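Sensor protein (PDB 2X7X) binds beta-D-fructose through this periplasmic domain of a hybrid two-component sensor, which probably acts as a histidine kinase in controlling transcription. Local coordinates at residues A[11-16]-A[21-26]. Residues are numbered along the deposited sequence; the frame is centred on the assembly and turned at random.
Sequences VAQCSD and HKMNDE
Q13 and N24 join their side-chain amides between the strand and helix of the first beta-alpha-beta unit of a periplasmic-binding-protein fold, where strand 8-13 passes through a short loop into helix 18-31. The two side chains meet head-on, and NE2 of Q13 donates to OD1 of N24 at 2.9 Å. The acceptor lies in the amide plane of Q13 and the donor in the carbonyl plane of N24, on a lone pair, with the two amides turned only 23° apart; the hydrogen bond is bent, with an N-H...O angle of 135°. Q13 reaches the helix because CG stands anti to the backbone N (chi1 -160°) and the chain then bends at chi2. Its other amide atom, OE1, takes a weak hydrogen bond from R20, a fructose-binding arginine, so this buried amide is a second-shell neighbour of the sugar site. A leucine in place of Q13 would probably leave OD1 of N24 without this donor and R20 without its weak acceptor. The N24 side chain also packs on I41 of strand 38-43. M23, its chain stretched out, slants across the Q13 side chain, its SD 4.0 Å from NE2 of Q13.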
ATOM      1  N   VAL A  11       9.606 -21.977  16.770  1.00 43.25           N
ATOM      2  CA  VAL A  11      10.207 -21.153  15.722  1.00 42.04           C
ATOM      3  C   VAL A  11      11.665 -20.881  16.054  1.00 41.28           C
ATOM      4  O   VAL A  11      11.986 -20.155  17.001  1.00 41.13           O
ATOM      5  CB  VAL A  11       9.438 -19.832  15.480  1.00 42.24           C
ATOM      6  CG1 VAL A  11      10.131 -18.972  14.415  1.00 42.40           C
ATOM      7  CG2 VAL A  11       7.995 -20.113  15.052  1.00 42.36           C
ATOM      8  N   ALA A  12      12.546 -21.494  15.275  1.00 40.26           N
ATOM      9  CA  ALA A  12      13.973 -21.268  15.423  1.00 39.48           C
ATOM     10  C   ALA A  12      14.378 -20.209  14.407  1.00 38.89           C
ATOM     11  O   ALA A  12      14.343 -20.440  13.187  1.00 39.03           O
ATOM     12  CB  ALA A  12      14.747 -22.558  15.219  1.00 39.29           C
ATOM     13  N   GLN A  13      14.749 -19.046  14.922  1.00 37.59           N
ATOM     14  CA  GLN A  13      14.971 -17.870  14.093  1.00 36.11           C
ATOM     15  C   GLN A  13      16.450 -17.519  14.134  1.00 35.02           C
ATOM     16  O   GLN A  13      17.041 -17.465  15.209  1.00 34.66           O
ATOM     17  CB  GLN A  13      14.111 -16.728  14.638  1.00 36.34           C
ATOM     18  CG  GLN A  13      13.836 -15.593  13.700  1.00 36.09           C
ATOM     19  CD  GLN A  13      12.836 -15.930  12.620  1.00 35.96           C
ATOM     20  OE1 GLN A  13      13.207 -16.445  11.567  1.00 38.31           O
ATOM     21  NE2 GLN A  13      11.568 -15.599  12.851  1.00 35.07           N
ATOM     22  N   CYS A  14      17.042 -17.283  12.964  1.00 33.87           N
ATOM     23  CA  CYS A  14      18.488 -17.074  12.855  1.00 32.92           C
ATOM     24  C   CYS A  14      18.980 -15.779  13.499  1.00 32.38           C
ATOM     25  O   CYS A  14      20.141 -15.665  13.902  1.00 31.93           O
ATOM     26  CB  CYS A  14      18.935 -17.145  11.389  1.00 33.20           C
ATOM     27  SG  CYS A  14      18.084 -15.997  10.258  1.00 33.03           S
ATOM     28  N   SER A  15      18.096 -14.800  13.605  1.00 32.05           N
ATOM     29  CA  SER A  15      18.482 -13.529  14.194  1.00 32.19           C
ATOM     30  C   SER A  15      17.280 -12.750  14.678  1.00 32.12           C
ATOM     31  O   SER A  15      16.150 -13.235  14.594  1.00 31.87           O
ATOM     32  CB  SER A  15      19.309 -12.691  13.200  1.00 32.29           C
ATOM     33  OG  SER A  15      18.770 -12.729  11.898  1.00 30.33           O
ATOM     34  N   ASP A  16      17.544 -11.542  15.183  1.00 32.22           N
ATOM     35  CA  ASP A  16      16.500 -10.671  15.738  1.00 32.14           C
ATOM     36  C   ASP A  16      16.675  -9.208  15.327  1.00 31.08           C
ATOM     37  O   ASP A  16      17.701  -8.602  15.614  1.00 31.08           O
ATOM     38  CB  ASP A  16      16.478 -10.771  17.256  1.00 32.60           C
ATOM     39  CG  ASP A  16      15.495  -9.814  17.869  1.00 35.94           C
ATOM     40  OD1 ASP A  16      14.268  -9.990  17.626  1.00 38.74           O
ATOM     41  OD2 ASP A  16      15.958  -8.870  18.559  1.00 38.24           O
ATOM     42  N   HIS A  21      11.040  -9.298  13.691  1.00 34.00           N
ATOM     43  CA  HIS A  21       9.976  -8.789  14.549  1.00 35.53           C
ATOM     44  C   HIS A  21       8.636  -8.778  13.823  1.00 35.65           C
ATOM     45  O   HIS A  21       7.641  -9.294  14.334  1.00 35.47           O
ATOM     46  CB  HIS A  21      10.310  -7.400  15.082  1.00 36.08           C
ATOM     47  CG  HIS A  21       9.461  -6.992  16.244  1.00 40.16           C
ATOM     48  ND1 HIS A  21       9.704  -7.429  17.532  1.00 43.03           N
ATOM     49  CD2 HIS A  21       8.357  -6.206  16.314  1.00 42.77           C
ATOM     50  CE1 HIS A  21       8.792  -6.922  18.345  1.00 43.87           C
ATOM     51  NE2 HIS A  21       7.963  -6.176  17.633  1.00 43.87           N
ATOM     52  N   LYS A  22       8.630  -8.225  12.615  1.00 36.10           N
ATOM     53  CA  LYS A  22       7.423  -8.177  11.806  1.00 36.67           C
ATOM     54  C   LYS A  22       6.855  -9.569  11.467  1.00 37.35           C
ATOM     55  O   LYS A  22       5.637  -9.770  11.502  1.00 37.64           O
ATOM     56  CB  LYS A  22       7.661  -7.380  10.525  1.00 36.40           C
ATOM     57  CG  LYS A  22       6.369  -6.954   9.854  1.00 36.66           C
ATOM     58  CD  LYS A  22       6.580  -6.529   8.434  1.00 37.46           C
ATOM     59  CE  LYS A  22       5.253  -6.440   7.718  1.00 37.96           C
ATOM     60  NZ  LYS A  22       5.369  -6.961   6.330  1.00 38.44           N
ATOM     61  N   MET A  23       7.729 -10.512  11.121  1.00 37.76           N
ATOM     62  CA  MET A  23       7.297 -11.872  10.801  1.00 38.32           C
ATOM     63  C   MET A  23       6.735 -12.589  12.040  1.00 38.77           C
ATOM     64  O   MET A  23       5.644 -13.167  11.986  1.00 38.67           O
ATOM     65  CB  MET A  23       8.450 -12.672  10.192  1.00 38.25           C
ATOM     66  CG  MET A  23       8.124 -14.111   9.848  1.00 37.95           C
ATOM     67  SD  MET A  23       9.618 -15.036   9.450  1.00 40.56           S
ATOM     68  CE  MET A  23       8.937 -16.645   9.142  1.00 39.57           C
ATOM     69  N   ASN A  24       7.484 -12.546  13.140  1.00 39.07           N
ATOM     70  CA  ASN A  24       7.040 -13.116  14.406  1.00 39.81           C
ATOM     71  C   ASN A  24       5.620 -12.679  14.774  1.00 40.58           C
ATOM     72  O   ASN A  24       4.715 -13.516  14.870  1.00 40.40           O
ATOM     73  CB  ASN A  24       8.022 -12.747  15.514  1.00 39.59           C
ATOM     74  CG  ASN A  24       9.398 -13.368  15.309  1.00 39.39           C
ATOM     75  OD1 ASN A  24       9.568 -14.289  14.505  1.00 38.96           O
ATOM     76  ND2 ASN A  24      10.384 -12.871  16.044  1.00 37.43           N
ATOM     77  N   ASP A  25       5.436 -11.368  14.942  1.00 41.50           N
ATOM     78  CA  ASP A  25       4.136 -10.775  15.248  1.00 42.52           C
ATOM     79  C   ASP A  25       3.057 -11.231  14.291  1.00 43.13           C
ATOM     80  O   ASP A  25       1.909 -11.359  14.692  1.00 43.83           O
ATOM     81  CB  ASP A  25       4.193  -9.247  15.214  1.00 42.56           C
ATOM     82  CG  ASP A  25       5.036  -8.656  16.332  1.00 43.58           C
ATOM     83  OD1 ASP A  25       5.218  -7.423  16.308  1.00 45.35           O
ATOM     84  OD2 ASP A  25       5.526  -9.396  17.218  1.00 43.86           O
ATOM     85  N   GLU A  26       3.413 -11.462  13.030  1.00 43.75           N
ATOM     86  CA  GLU A  26       2.445 -11.945  12.034  1.00 44.51           C
ATOM     87  C   GLU A  26       2.038 -13.394  12.295  1.00 44.98           C
ATOM     88  O   GLU A  26       0.927 -13.798  11.968  1.00 44.87           O
ATOM     89  CB  GLU A  26       2.994 -11.810  10.604  1.00 44.43           C
ATOM     90  CG  GLU A  26       2.709 -10.483   9.910  1.00 44.19           C
ATOM     91  CD  GLU A  26       3.545 -10.255   8.647  1.00 44.78           C
ATOM     92  OE1 GLU A  26       3.262  -9.280   7.926  1.00 45.46           O
ATOM     93  OE2 GLU A  26       4.482 -11.029   8.358  1.00 44.74           O
TER